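Side-chain contacts in ribonucleoside-diphosphate reductase (Pseudomonas aeruginosa, PDB 5IM3), which probably catalyses the reduction of ribonucleoside diphosphates to the deoxyribonucleotides needed for DNA synthesis, and binds dATP as an allosteric effector: residues A[66-69]-A[70-73]; A[72-75]-A[76-80]; A[689-692]-A[693-697]; A[619-622]-A[623-627]; A[886-889]-A[890-894]. All blocks are in the same frame, centred on the assembly; numbering follows the deposited sequence.

Contact 1: A[66-69]-A[70-73]; sequences AASS and RIHD
Arg70 starts its course beside Ser68, its CB lying 3.6 Å from Ser68 OG. From there the chain leaves with CG anti to the backbone N (chi1 167°) and runs straight until it bends at chi3, which turns the guanidinium so that NE stays loosely near the same hydroxyl, 4.0 Å from Ser68 OG and oblique to it. One face of the guanidinium lies against Ile71 CG1, 4.1 Å above its plane and offset toward the rim. The charged end is shared between two acids: NE makes a salt bridge with Asp826 of the second subunit, NH1 one with Glu61 of its own chain. Arginine, with several N-H donors on a long chain, suits a spot where an ATP cone domain meets another copy of the protein. Ser68 occupies the N-cap of helix 69-88, a position where serine is common; its CB packs 3.7 Å from Ile71 CG1. Its carbonyl O receives His72 N at 3.1 Å in a nearly straight bond (168°). One residue on, Ser69 O takes Asp73 N at 2.8 Å. The Ser69 hydroxyl bonds to Tyr830 OH and Gln836 O of the second subunit, and Asp73 OD2 to Tyr829 OH of that subunit.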
loop_
_atom_site.group_PDB
_atom_site.type_symbol
_atom_site.label_atom_id
_atom_site.label_comp_id
_atom_site.label_asym_id
_atom_site.label_seq_id
_atom_site.Cartn_x
_atom_site.Cartn_y
_atom_site.Cartn_z
ATOM N N ALA A 66 -39.565 -34.577 -44.370
ATOM C CA ALA A 66 -40.216 -33.586 -45.222
ATOM C C ALA A 66 -41.317 -32.853 -44.467
ATOM O O ALA A 66 -41.369 -31.616 -44.464
ATOM C CB ALA A 66 -40.777 -34.262 -46.474
ATOM N N ALA A 67 -42.211 -33.599 -43.827
ATOM C CA ALA A 67 -43.271 -33.022 -43.004
ATOM C C ALA A 67 -42.847 -33.191 -41.549
ATOM O O ALA A 67 -43.075 -34.232 -40.931
ATOM C CB ALA A 67 -44.616 -33.682 -43.287
ATOM N N SER A 68 -42.214 -32.156 -41.005
ATOM C CA SER A 68 -41.759 -32.172 -39.620
ATOM C C SER A 68 -41.926 -30.776 -39.049
ATOM O O SER A 68 -41.287 -29.830 -39.523
ATOM C CB SER A 68 -40.297 -32.620 -39.516
ATOM O OG SER A 68 -39.932 -32.869 -38.168
ATOM N N SER A 69 -42.793 -30.647 -38.040
ATOM C CA SER A 69 -42.910 -29.381 -37.325
ATOM C C SER A 69 -41.554 -28.921 -36.810
ATOM O O SER A 69 -41.293 -27.716 -36.730
ATOM C CB SER A 69 -43.896 -29.523 -36.166
ATOM O OG SER A 69 -43.387 -30.400 -35.176
ATOM N N ARG A 70 -40.676 -29.866 -36.467
ATOM C CA ARG A 70 -39.353 -29.522 -35.958
ATOM C C ARG A 70 -38.544 -28.763 -37.004
ATOM O O ARG A 70 -38.133 -27.618 -36.784
ATOM C CB ARG A 70 -38.622 -30.794 -35.527
ATOM C CG ARG A 70 -37.131 -30.608 -35.274
ATOM C CD ARG A 70 -36.501 -31.899 -34.792
ATOM N NE ARG A 70 -36.731 -33.003 -35.722
ATOM C CZ ARG A 70 -35.899 -33.358 -36.697
ATOM N NH1 ARG A 70 -34.762 -32.702 -36.889
ATOM N NH2 ARG A 70 -36.208 -34.379 -37.487
ATOM N N ILE A 71 -38.294 -29.400 -38.151
ATOM C CA ILE A 71 -37.513 -28.763 -39.213
ATOM C C ILE A 71 -38.092 -27.391 -39.526
ATOM O O ILE A 71 -37.408 -26.364 -39.452
ATOM C CB ILE A 71 -37.489 -29.644 -40.475
ATOM C CG1 ILE A 71 -37.000 -31.067 -40.165
ATOM C CG2 ILE A 71 -36.618 -28.997 -41.547
ATOM C CD1 ILE A 71 -35.539 -31.162 -39.792
ATOM N N HIS A 72 -39.378 -27.369 -39.872
ATOM C CA HIS A 72 -40.040 -26.134 -40.273
ATOM C C HIS A 72 -39.937 -25.067 -39.192
ATOM O O HIS A 72 -39.678 -23.894 -39.491
ATOM C CB HIS A 72 -41.493 -26.458 -40.610
ATOM C CG HIS A 72 -42.403 -25.274 -40.633
ATOM N ND1 HIS A 72 -43.174 -24.910 -39.550
ATOM C CD2 HIS A 72 -42.699 -24.394 -41.619
ATOM C CE1 HIS A 72 -43.893 -23.848 -39.862
ATOM N NE2 HIS A 72 -43.626 -23.518 -41.113
ATOM N N ASP A 73 -40.126 -25.452 -37.928
ATOM C CA ASP A 73 -39.968 -24.497 -36.836
ATOM C C ASP A 73 -38.529 -24.003 -36.742
ATOM O O ASP A 73 -38.286 -22.812 -36.519
ATOM C CB ASP A 73 -40.400 -25.137 -35.515
ATOM C CG ASP A 73 -40.696 -24.116 -34.437
ATOM O OD1 ASP A 73 -41.062 -22.972 -34.784
ATOM O OD2 ASP A 73 -40.575 -24.461 -33.242
#

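Contact 2: A[72-75]-A[76-80]; sequences HDTV and RRLTE
Val75 and Thr79 form the dense side of this helical turn. Thr79 N is bonded to Val75 O at 2.7 Å, and Val75 CG1, placed anti to the backbone N (chi1 177°), comes 3.9 Å from Thr79 OG1. Beta-branched residues suit this flank: Val75 packs on Thr50, Ile53 and Thr54 of helix 46-60, while the Thr79 hydroxyl is hydrogen-bonded to that of Thr50, which satisfies a polar atom in a buried place. Next to them Thr74 and Leu78 run side by side, with Thr74 CG2 4.1 Å from Leu78 CD1. The Thr74 hydroxyl points back to Arg70 O, leaving the methyl to meet the leucine, and Leu78 goes on to Ala108 and Leu109. This is helix-on-helix packing of the ATP cone, with helix 69-88 lying against helices 46-60 and 98-111; the Thr79 side chain is about 8 Å from a bound dATP. The other flank faces solvent. There His72 and Arg76 extend in the same direction with ring and guanidinium planes 66° apart. Arg76 CD approaches the imidazole obliquely, and His72 NE2 lies at the guanidinium edge, 3.0 Å from Arg76 NH1. Arg77, also exposed, folds at chi3 and places NH2 3.8 Å from Thr74 CG2, beside the methyl. Polar ends suit this surface, where water can reach them.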
loop_
_atom_site.group_PDB
_atom_site.type_symbol
_atom_site.label_atom_id
_atom_site.label_comp_id
_atom_site.label_asym_id
_atom_site.label_seq_id
_atom_site.Cartn_x
_atom_site.Cartn_y
_atom_site.Cartn_z
ATOM N N HIS A 72 -39.378 -27.369 -39.872
ATOM C CA HIS A 72 -40.040 -26.134 -40.273
ATOM C C HIS A 72 -39.937 -25.067 -39.192
ATOM O O HIS A 72 -39.678 -23.894 -39.491
ATOM C CB HIS A 72 -41.493 -26.458 -40.610
ATOM C CG HIS A 72 -42.403 -25.274 -40.633
ATOM N ND1 HIS A 72 -43.174 -24.910 -39.550
ATOM C CD2 HIS A 72 -42.699 -24.394 -41.619
ATOM C CE1 HIS A 72 -43.893 -23.848 -39.862
ATOM N NE2 HIS A 72 -43.626 -23.518 -41.113
ATOM N N ASP A 73 -40.126 -25.452 -37.928
ATOM C CA ASP A 73 -39.968 -24.497 -36.836
ATOM C C ASP A 73 -38.529 -24.003 -36.742
ATOM O O ASP A 73 -38.286 -22.812 -36.519
ATOM C CB ASP A 73 -40.400 -25.137 -35.515
ATOM C CG ASP A 73 -40.696 -24.116 -34.437
ATOM O OD1 ASP A 73 -41.062 -22.972 -34.784
ATOM O OD2 ASP A 73 -40.575 -24.461 -33.242
ATOM N N THR A 74 -37.561 -24.904 -36.915
ATOM C CA THR A 74 -36.155 -24.523 -36.821
ATOM C C THR A 74 -35.750 -23.611 -37.973
ATOM O O THR A 74 -35.131 -22.563 -37.759
ATOM C CB THR A 74 -35.273 -25.772 -36.799
ATOM O OG1 THR A 74 -35.700 -26.642 -35.745
ATOM C CG2 THR A 74 -33.815 -25.397 -36.579
ATOM N N VAL A 75 -36.084 -24.000 -39.205
ATOM C CA VAL A 75 -35.666 -23.227 -40.373
ATOM C C VAL A 75 -36.179 -21.796 -40.274
ATOM O O VAL A 75 -35.418 -20.832 -40.418
ATOM C CB VAL A 75 -36.146 -23.908 -41.667
ATOM C CG1 VAL A 75 -35.779 -23.071 -42.881
ATOM C CG2 VAL A 75 -35.548 -25.304 -41.790
ATOM N N ARG A 76 -37.482 -21.637 -40.027
ATOM C CA ARG A 76 -38.060 -20.300 -39.956
ATOM C C ARG A 76 -37.464 -19.492 -38.812
ATOM O O ARG A 76 -37.446 -18.258 -38.868
ATOM C CB ARG A 76 -39.578 -20.392 -39.808
ATOM C CG ARG A 76 -40.275 -20.978 -41.024
ATOM C CD ARG A 76 -41.772 -21.126 -40.789
ATOM N NE ARG A 76 -42.429 -19.843 -40.537
ATOM C CZ ARG A 76 -43.721 -19.701 -40.248
ATOM N NH1 ARG A 76 -44.513 -20.758 -40.167
ATOM N NH2 ARG A 76 -44.229 -18.496 -40.035
ATOM N N ARG A 77 -36.979 -20.163 -37.766
ATOM C CA ARG A 77 -36.266 -19.455 -36.710
ATOM C C ARG A 77 -34.901 -18.986 -37.199
ATOM O O ARG A 77 -34.507 -17.839 -36.958
ATOM C CB ARG A 77 -36.119 -20.354 -35.482
ATOM C CG ARG A 77 -35.423 -19.689 -34.303
ATOM C CD ARG A 77 -35.273 -20.645 -33.128
ATOM N NE ARG A 77 -34.489 -21.826 -33.479
ATOM C CZ ARG A 77 -33.162 -21.852 -33.559
ATOM N NH1 ARG A 77 -32.452 -20.757 -33.318
ATOM N NH2 ARG A 77 -32.539 -22.976 -33.888
ATOM N N LEU A 78 -34.171 -19.859 -37.895
ATOM C CA LEU A 78 -32.883 -19.468 -38.457
ATOM C C LEU A 78 -33.054 -18.396 -39.526
ATOM O O LEU A 78 -32.274 -17.439 -39.584
ATOM C CB LEU A 78 -32.175 -20.693 -39.036
ATOM C CG LEU A 78 -31.880 -21.837 -38.064
ATOM C CD1 LEU A 78 -31.333 -23.031 -38.823
ATOM C CD2 LEU A 78 -30.906 -21.399 -36.984
ATOM N N THR A 79 -34.072 -18.540 -40.380
ATOM C CA THR A 79 -34.322 -17.540 -41.410
ATOM C C THR A 79 -34.648 -16.185 -40.801
ATOM O O THR A 79 -34.276 -15.147 -41.359
ATOM C CB THR A 79 -35.464 -17.997 -42.322
ATOM O OG1 THR A 79 -35.112 -19.238 -42.947
ATOM C CG2 THR A 79 -35.751 -16.958 -43.402
ATOM N N GLU A 80 -35.339 -16.171 -39.659
ATOM C CA GLU A 80 -35.733 -14.910 -39.043
ATOM C C GLU A 80 -34.524 -14.151 -38.514
ATOM O O GLU A 80 -34.371 -12.951 -38.773
ATOM C CB GLU A 80 -36.743 -15.174 -37.924
ATOM C CG GLU A 80 -37.005 -13.980 -37.014
ATOM C CD GLU A 80 -37.492 -12.758 -37.770
ATOM O OE1 GLU A 80 -37.941 -12.908 -38.926
ATOM O OE2 GLU A 80 -37.423 -11.646 -37.205
#

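Contact 3: A[689-692]-A[693-697]; sequences MEAI and SYYAI
Ala691 and Tyr695 meet one turn apart on helix 679-707, a long helix of the barrel domain that lies against helix 620-640 and strand 659-663. The backbone bonds are those of a regular alpha-helix: Tyr694 N reaches Glu690 O at 3.0 Å, and Ala696 N reaches Ile692 O at 2.7 Å. The apolar contact is slight, Ala691 CB standing 4.4 Å from Tyr695 CE2. Alanine suits the place because its single methyl leaves the neighbouring tyrosine room to lean back along the helix. Larger apolar groups serve the neighbouring elements instead: Ile692 packs on Leu623 and Ile662, Met689 on Ile662 and Met767. Ala696, being small, lets Val627 of helix 620-640 come close. Among the polar side chains, Glu690 is buried, yet both its oxygens are satisfied, OE1 by the Thr747 hydroxyl and OE2 by Trp750 NE1. Trp750 also takes part in the aromatic contacts, meeting the Tyr694 ring edge-to-face. The second tyrosine turns back over its own helix: with CG anti to its carbonyl carbon (chi1 -62°), the Tyr695 ring passes obliquely by the preceding turn, CD2 coming 3.1 Å from Ala691 O.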
loop_
_atom_site.group_PDB
_atom_site.type_symbol
_atom_site.label_atom_id
_atom_site.label_comp_id
_atom_site.label_asym_id
_atom_site.label_seq_id
_atom_site.Cartn_x
_atom_site.Cartn_y
_atom_site.Cartn_z
ATOM N N MET A 689 38.609 -18.167 -23.306
ATOM C CA MET A 689 39.391 -17.011 -22.884
ATOM C C MET A 689 40.849 -17.384 -22.658
ATOM O O MET A 689 41.751 -16.604 -22.985
ATOM C CB MET A 689 38.796 -16.402 -21.615
ATOM C CG MET A 689 38.028 -15.116 -21.862
ATOM S SD MET A 689 39.027 -13.871 -22.697
ATOM C CE MET A 689 37.915 -13.394 -24.015
ATOM N N GLU A 690 41.100 -18.567 -22.093
ATOM C CA GLU A 690 42.473 -19.018 -21.902
ATOM C C GLU A 690 43.198 -19.140 -23.237
ATOM O O GLU A 690 44.390 -18.825 -23.335
ATOM C CB GLU A 690 42.483 -20.355 -21.162
ATOM C CG GLU A 690 43.876 -20.869 -20.830
ATOM C CD GLU A 690 43.863 -22.265 -20.231
ATOM O OE1 GLU A 690 42.779 -22.884 -20.177
ATOM O OE2 GLU A 690 44.941 -22.745 -19.820
ATOM N N ALA A 691 42.496 -19.597 -24.276
ATOM C CA ALA A 691 43.115 -19.730 -25.590
ATOM C C ALA A 691 43.413 -18.362 -26.195
ATOM O O ALA A 691 44.541 -18.093 -26.625
ATOM C CB ALA A 691 42.213 -20.546 -26.514
ATOM N N ILE A 692 42.409 -17.482 -26.240
ATOM C CA ILE A 692 42.627 -16.131 -26.750
ATOM C C ILE A 692 43.733 -15.442 -25.960
ATOM O O ILE A 692 44.599 -14.769 -26.532
ATOM C CB ILE A 692 41.313 -15.327 -26.708
ATOM C CG1 ILE A 692 40.266 -15.984 -27.610
ATOM C CG2 ILE A 692 41.550 -13.882 -27.140
ATOM C CD1 ILE A 692 38.889 -15.361 -27.524
ATOM N N SER A 693 43.726 -15.608 -24.637
ATOM C CA SER A 693 44.721 -14.948 -23.795
ATOM C C SER A 693 46.131 -15.386 -24.162
ATOM O O SER A 693 47.038 -14.557 -24.299
ATOM C CB SER A 693 44.440 -15.251 -22.328
ATOM O OG SER A 693 45.561 -14.920 -21.536
ATOM N N TYR A 694 46.337 -16.697 -24.305
ATOM C CA TYR A 694 47.645 -17.211 -24.694
ATOM C C TYR A 694 48.111 -16.573 -25.997
ATOM O O TYR A 694 49.236 -16.070 -26.091
ATOM C CB TYR A 694 47.574 -18.733 -24.825
ATOM C CG TYR A 694 48.911 -19.415 -24.999
ATOM C CD1 TYR A 694 49.505 -19.513 -26.249
ATOM C CD2 TYR A 694 49.571 -19.977 -23.913
ATOM C CE1 TYR A 694 50.722 -20.141 -26.413
ATOM C CE2 TYR A 694 50.790 -20.611 -24.068
ATOM C CZ TYR A 694 51.360 -20.687 -25.319
ATOM O OH TYR A 694 52.573 -21.316 -25.479
ATOM N N TYR A 695 47.243 -16.573 -27.011
ATOM C CA TYR A 695 47.613 -16.025 -28.312
ATOM C C TYR A 695 47.824 -14.518 -28.246
ATOM O O TYR A 695 48.769 -13.992 -28.843
ATOM C CB TYR A 695 46.539 -16.382 -29.338
ATOM C CG TYR A 695 46.390 -17.871 -29.531
ATOM C CD1 TYR A 695 47.512 -18.687 -29.592
ATOM C CD2 TYR A 695 45.137 -18.462 -29.632
ATOM C CE1 TYR A 695 47.399 -20.037 -29.761
ATOM C CE2 TYR A 695 45.016 -19.823 -29.801
ATOM C CZ TYR A 695 46.163 -20.594 -29.861
ATOM O OH TYR A 695 46.072 -21.938 -30.025
ATOM N N ALA A 696 46.956 -13.806 -27.528
ATOM C CA ALA A 696 47.117 -12.362 -27.409
ATOM C C ALA A 696 48.438 -12.021 -26.732
ATOM O O ALA A 696 49.198 -11.171 -27.211
ATOM C CB ALA A 696 45.937 -11.766 -26.639
ATOM N N ILE A 697 48.740 -12.690 -25.618
ATOM C CA ILE A 697 50.010 -12.456 -24.943
ATOM C C ILE A 697 51.168 -12.843 -25.853
ATOM O O ILE A 697 52.168 -12.121 -25.952
ATOM C CB ILE A 697 50.046 -13.217 -23.603
ATOM C CG1 ILE A 697 49.019 -12.611 -22.635
ATOM C CG2 ILE A 697 51.454 -13.179 -22.995
ATOM C CD1 ILE A 697 48.883 -13.347 -21.318
#

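Contact 4: A[619-622]-A[623-627]; sequences DTAK and LEKTV
At the N-terminus of helix 620-640 the N-cap residue Asp619 meets Leu623, whose N-H donates to Asp619 O at an N to O distance of 3.1 Å. The aspartate side chain makes the capping bond: OD1 accepts from Lys622 N at 3.1 Å, almost perfectly straight (175°), though the N-H arrives from above the carboxylate plane, 68° out of it. A short acid suits this end, since it supplies an acceptor to a first-turn N-H and its charge would be expected to interact well with the helix dipole. In the barrel domain this first turn packs against helix 679-707, with buried Leu623 set on Ile692 and Thr620 on Tyr695. Thr626 sits a turn further on. Its OG1 lies between the backbone N and the carbonyl carbon (chi1 57°), from where it reaches back to Leu623 O at 2.8 Å; the same oxygen also accepts from Val627 N. This hydroxyl is hydrogen-bonded to His612 NE2 as well, and the methyl CG2 rests 3.4 Å from Lys622 O. On the exposed flank Lys625 bends at chi2 and lays its aliphatic part along the preceding turn, CD 3.5 Å from Ala621 O. Lys622 instead stretches fully to bring NZ to Asn611 O.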
loop_
_atom_site.group_PDB
_atom_site.type_symbol
_atom_site.label_atom_id
_atom_site.label_comp_id
_atom_site.label_asym_id
_atom_site.label_seq_id
_atom_site.Cartn_x
_atom_site.Cartn_y
_atom_site.Cartn_z
ATOM N N ASP A 619 37.887 -23.411 -33.393
ATOM C CA ASP A 619 39.024 -23.558 -34.300
ATOM C C ASP A 619 40.230 -22.889 -33.651
ATOM O O ASP A 619 40.544 -21.726 -33.904
ATOM C CB ASP A 619 38.714 -22.960 -35.666
ATOM C CG ASP A 619 39.715 -23.378 -36.724
ATOM O OD1 ASP A 619 40.865 -23.711 -36.362
ATOM O OD2 ASP A 619 39.348 -23.378 -37.918
ATOM N N THR A 620 40.908 -23.654 -32.796
ATOM C CA THR A 620 42.088 -23.164 -32.090
ATOM C C THR A 620 43.111 -22.558 -33.046
ATOM O O THR A 620 43.701 -21.510 -32.758
ATOM C CB THR A 620 42.696 -24.324 -31.294
ATOM O OG1 THR A 620 41.750 -24.776 -30.317
ATOM C CG2 THR A 620 43.951 -23.916 -30.591
ATOM N N ALA A 621 43.331 -23.203 -34.196
ATOM C CA ALA A 621 44.370 -22.754 -35.120
ATOM C C ALA A 621 44.012 -21.413 -35.752
ATOM O O ALA A 621 44.829 -20.485 -35.768
ATOM C CB ALA A 621 44.598 -23.812 -36.200
ATOM N N LYS A 622 42.794 -21.294 -36.288
ATOM C CA LYS A 622 42.387 -20.046 -36.926
ATOM C C LYS A 622 42.345 -18.902 -35.924
ATOM O O LYS A 622 42.531 -17.738 -36.300
ATOM C CB LYS A 622 41.022 -20.222 -37.592
ATOM C CG LYS A 622 40.556 -19.014 -38.394
ATOM C CD LYS A 622 39.170 -19.227 -38.983
ATOM C CE LYS A 622 38.728 -18.024 -39.802
ATOM N NZ LYS A 622 37.337 -18.169 -40.312
ATOM N N LEU A 623 42.110 -19.214 -34.649
ATOM C CA LEU A 623 42.014 -18.177 -33.630
ATOM C C LEU A 623 43.353 -17.480 -33.424
ATOM O O LEU A 623 43.404 -16.256 -33.262
ATOM C CB LEU A 623 41.517 -18.792 -32.323
ATOM C CG LEU A 623 41.211 -17.838 -31.168
ATOM C CD1 LEU A 623 40.073 -16.889 -31.521
ATOM C CD2 LEU A 623 40.876 -18.652 -29.930
ATOM N N GLU A 624 44.450 -18.242 -33.426
ATOM C CA GLU A 624 45.765 -17.640 -33.239
ATOM C C GLU A 624 46.073 -16.637 -34.346
ATOM O O GLU A 624 46.563 -15.535 -34.074
ATOM C CB GLU A 624 46.836 -18.729 -33.186
ATOM C CG GLU A 624 48.261 -18.192 -33.143
ATOM C CD GLU A 624 49.292 -19.272 -32.887
ATOM O OE1 GLU A 624 48.919 -20.465 -32.871
ATOM O OE2 GLU A 624 50.477 -18.926 -32.700
ATOM N N LYS A 625 45.788 -17.002 -35.599
ATOM C CA LYS A 625 46.077 -16.108 -36.716
ATOM C C LYS A 625 45.307 -14.799 -36.597
ATOM O O LYS A 625 45.856 -13.722 -36.853
ATOM C CB LYS A 625 45.750 -16.804 -38.035
ATOM C CG LYS A 625 46.665 -17.974 -38.339
ATOM C CD LYS A 625 45.874 -19.183 -38.789
ATOM C CE LYS A 625 46.776 -20.369 -39.056
ATOM N NZ LYS A 625 45.986 -21.568 -39.445
ATOM N N THR A 626 44.033 -14.868 -36.212
ATOM C CA THR A 626 43.234 -13.653 -36.101
ATOM C C THR A 626 43.690 -12.795 -34.925
ATOM O O THR A 626 43.737 -11.565 -35.030
ATOM C CB THR A 626 41.757 -14.013 -35.961
ATOM O OG1 THR A 626 41.585 -14.859 -34.820
ATOM C CG2 THR A 626 41.262 -14.735 -37.215
ATOM N N VAL A 627 44.036 -13.424 -33.799
ATOM C CA VAL A 627 44.491 -12.666 -32.638
ATOM C C VAL A 627 45.820 -11.981 -32.937
ATOM O O VAL A 627 46.026 -10.816 -32.576
ATOM C CB VAL A 627 44.592 -13.581 -31.403
ATOM C CG1 VAL A 627 45.272 -12.852 -30.243
ATOM C CG2 VAL A 627 43.213 -14.046 -30.983
#

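Contact 5: A[886-889]-A[890-894]; sequences KKLD and VTYRM
Asp889 and Arg893, one helical turn apart, form a salt bridge in which NE of the arginine donates a hydrogen bond to Asp889 OD1 at 2.7 Å. OD1 is approached on its syn side, 25° out of the carboxylate plane, and the guanidinium is turned 63° from that plane, so the two groups meet across one N-H and not as a flat two-pronged pair; NH2 stays 3.5 Å from Asp889 OD2. The arginine chain runs extended from CG to NE, and its CG passes 3.1 Å from Asp889 O. On the buried flank Leu888 lies alongside Tyr892, its CD2 in the plane of the ring at the edge, 3.9 Å from CE2. Thr891 CG2 lies over one face of the same ring, 4.2 Å above its plane near the rim. Thr891 also grips Lys887 O twice: OG1 at 2.8 Å and the backbone N at 3.1 Å come from opposite faces of the carbonyl plane. All this belongs to helix 885-897 of a beta-alpha-beta unit whose strands are 878-881 and 906-909. Leucine and tyrosine suit the side facing them: Leu888 packs on Ile880 and Leu906, Tyr892 on Leu878 and Leu906, while Leu552 and Leu555 of helix 544-558 add to the tyrosine's surroundings. The ion pair has its own second shell. Trp548 NE1 gives a further hydrogen bond to Asp889 OD1, which restrains the carboxylate, while Phe496 makes a cation-pi contact with Arg893.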
loop_
_atom_site.group_PDB
_atom_site.type_symbol
_atom_site.label_atom_id
_atom_site.label_comp_id
_atom_site.label_asym_id
_atom_site.label_seq_id
_atom_site.Cartn_x
_atom_site.Cartn_y
_atom_site.Cartn_z
ATOM N N LYS A 886 17.265 -8.717 -1.084
ATOM C CA LYS A 886 17.923 -9.969 -0.727
ATOM C C LYS A 886 18.619 -10.583 -1.935
ATOM O O LYS A 886 19.766 -11.034 -1.843
ATOM C CB LYS A 886 16.893 -10.944 -0.153
ATOM C CG LYS A 886 17.470 -12.263 0.333
ATOM C CD LYS A 886 16.402 -13.342 0.362
ATOM C CE LYS A 886 16.801 -14.504 1.254
ATOM N NZ LYS A 886 16.775 -14.123 2.693
ATOM N N LYS A 887 17.932 -10.617 -3.080
ATOM C CA LYS A 887 18.520 -11.217 -4.270
ATOM C C LYS A 887 19.672 -10.376 -4.810
ATOM O O LYS A 887 20.659 -10.926 -5.310
ATOM C CB LYS A 887 17.446 -11.420 -5.337
ATOM C CG LYS A 887 17.851 -12.404 -6.420
ATOM C CD LYS A 887 16.748 -12.612 -7.454
ATOM C CE LYS A 887 15.794 -13.724 -7.063
ATOM N NZ LYS A 887 15.030 -14.207 -8.248
ATOM N N LEU A 888 19.580 -9.048 -4.706
ATOM C CA LEU A 888 20.705 -8.205 -5.099
ATOM C C LEU A 888 21.897 -8.421 -4.180
ATOM O O LEU A 888 23.048 -8.404 -4.631
ATOM C CB LEU A 888 20.293 -6.733 -5.096
ATOM C CG LEU A 888 19.290 -6.307 -6.166
ATOM C CD1 LEU A 888 18.980 -4.833 -6.037
ATOM C CD2 LEU A 888 19.828 -6.603 -7.553
ATOM N N ASP A 889 21.641 -8.628 -2.888
ATOM C CA ASP A 889 22.730 -8.852 -1.945
ATOM C C ASP A 889 23.522 -10.101 -2.317
ATOM O O ASP A 889 24.744 -10.043 -2.495
ATOM C CB ASP A 889 22.167 -8.959 -0.527
ATOM C CG ASP A 889 23.249 -9.106 0.522
ATOM O OD1 ASP A 889 24.423 -8.820 0.221
ATOM O OD2 ASP A 889 22.922 -9.503 1.657
ATOM N N VAL A 890 22.835 -11.238 -2.458
ATOM C CA VAL A 890 23.516 -12.492 -2.773
ATOM C C VAL A 890 24.230 -12.401 -4.113
ATOM O O VAL A 890 25.306 -12.984 -4.292
ATOM C CB VAL A 890 22.515 -13.668 -2.744
ATOM C CG1 VAL A 890 21.386 -13.447 -3.737
ATOM C CG2 VAL A 890 23.215 -14.992 -3.033
ATOM N N THR A 891 23.661 -11.668 -5.071
ATOM C CA THR A 891 24.275 -11.576 -6.392
ATOM C C THR A 891 25.592 -10.813 -6.338
ATOM O O THR A 891 26.626 -11.307 -6.804
ATOM C CB THR A 891 23.313 -10.905 -7.373
ATOM O OG1 THR A 891 22.172 -11.747 -7.574
ATOM C CG2 THR A 891 23.994 -10.646 -8.718
ATOM N N TYR A 892 25.578 -9.597 -5.791
ATOM C CA TYR A 892 26.777 -8.769 -5.826
ATOM C C TYR A 892 27.786 -9.144 -4.747
ATOM O O TYR A 892 28.961 -8.779 -4.867
ATOM C CB TYR A 892 26.384 -7.295 -5.737
ATOM C CG TYR A 892 25.696 -6.834 -7.002
ATOM C CD1 TYR A 892 26.433 -6.520 -8.138
ATOM C CD2 TYR A 892 24.312 -6.756 -7.078
ATOM C CE1 TYR A 892 25.812 -6.117 -9.306
ATOM C CE2 TYR A 892 23.679 -6.356 -8.243
ATOM C CZ TYR A 892 24.431 -6.040 -9.354
ATOM O OH TYR A 892 23.805 -5.640 -10.517
ATOM N N ARG A 893 27.365 -9.872 -3.711
ATOM C CA ARG A 893 28.332 -10.574 -2.874
ATOM C C ARG A 893 29.057 -11.645 -3.678
ATOM O O ARG A 893 30.284 -11.779 -3.589
ATOM C CB ARG A 893 27.640 -11.214 -1.670
ATOM C CG ARG A 893 27.220 -10.252 -0.575
ATOM C CD ARG A 893 26.929 -11.001 0.717
ATOM N NE ARG A 893 26.255 -10.161 1.705
ATOM C CZ ARG A 893 26.313 -10.353 3.019
ATOM N NH1 ARG A 893 27.025 -11.355 3.522
ATOM N NH2 ARG A 893 25.666 -9.533 3.837
ATOM N N MET A 894 28.309 -12.421 -4.466
ATOM C CA MET A 894 28.911 -13.473 -5.278
ATOM C C MET A 894 29.881 -12.892 -6.299
ATOM O O MET A 894 30.969 -13.439 -6.511
ATOM C CB MET A 894 27.812 -14.277 -5.975
ATOM C CG MET A 894 28.313 -15.363 -6.918
ATOM S SD MET A 894 26.974 -16.133 -7.854
ATOM C CE MET A 894 27.888 -17.353 -8.794
#

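Overall arrangement
Contacts 1 and 2 follow one another on helix 69-88 of the ATP cone, share His72 and Asp73, and both touch the second subunit. Contacts 3, 4 and 5 belong to the barrel domain, far from both. Contact 3 is the buried one, mostly apolar groups and tyrosines, with one buried glutamate whose oxygens are bonded outside the helix; contact 4, with a capped helix start, has an exposed lysine flank, and the two helices meet where Ile692 CG1 lies 3.6 Å from Leu623 CD2. Contact 5 pairs a buried apolar face with a partly exposed salt bridge within the helix. In contact 1, by contrast, an arginine is divided between an acid of its own chain and one of the second subunit.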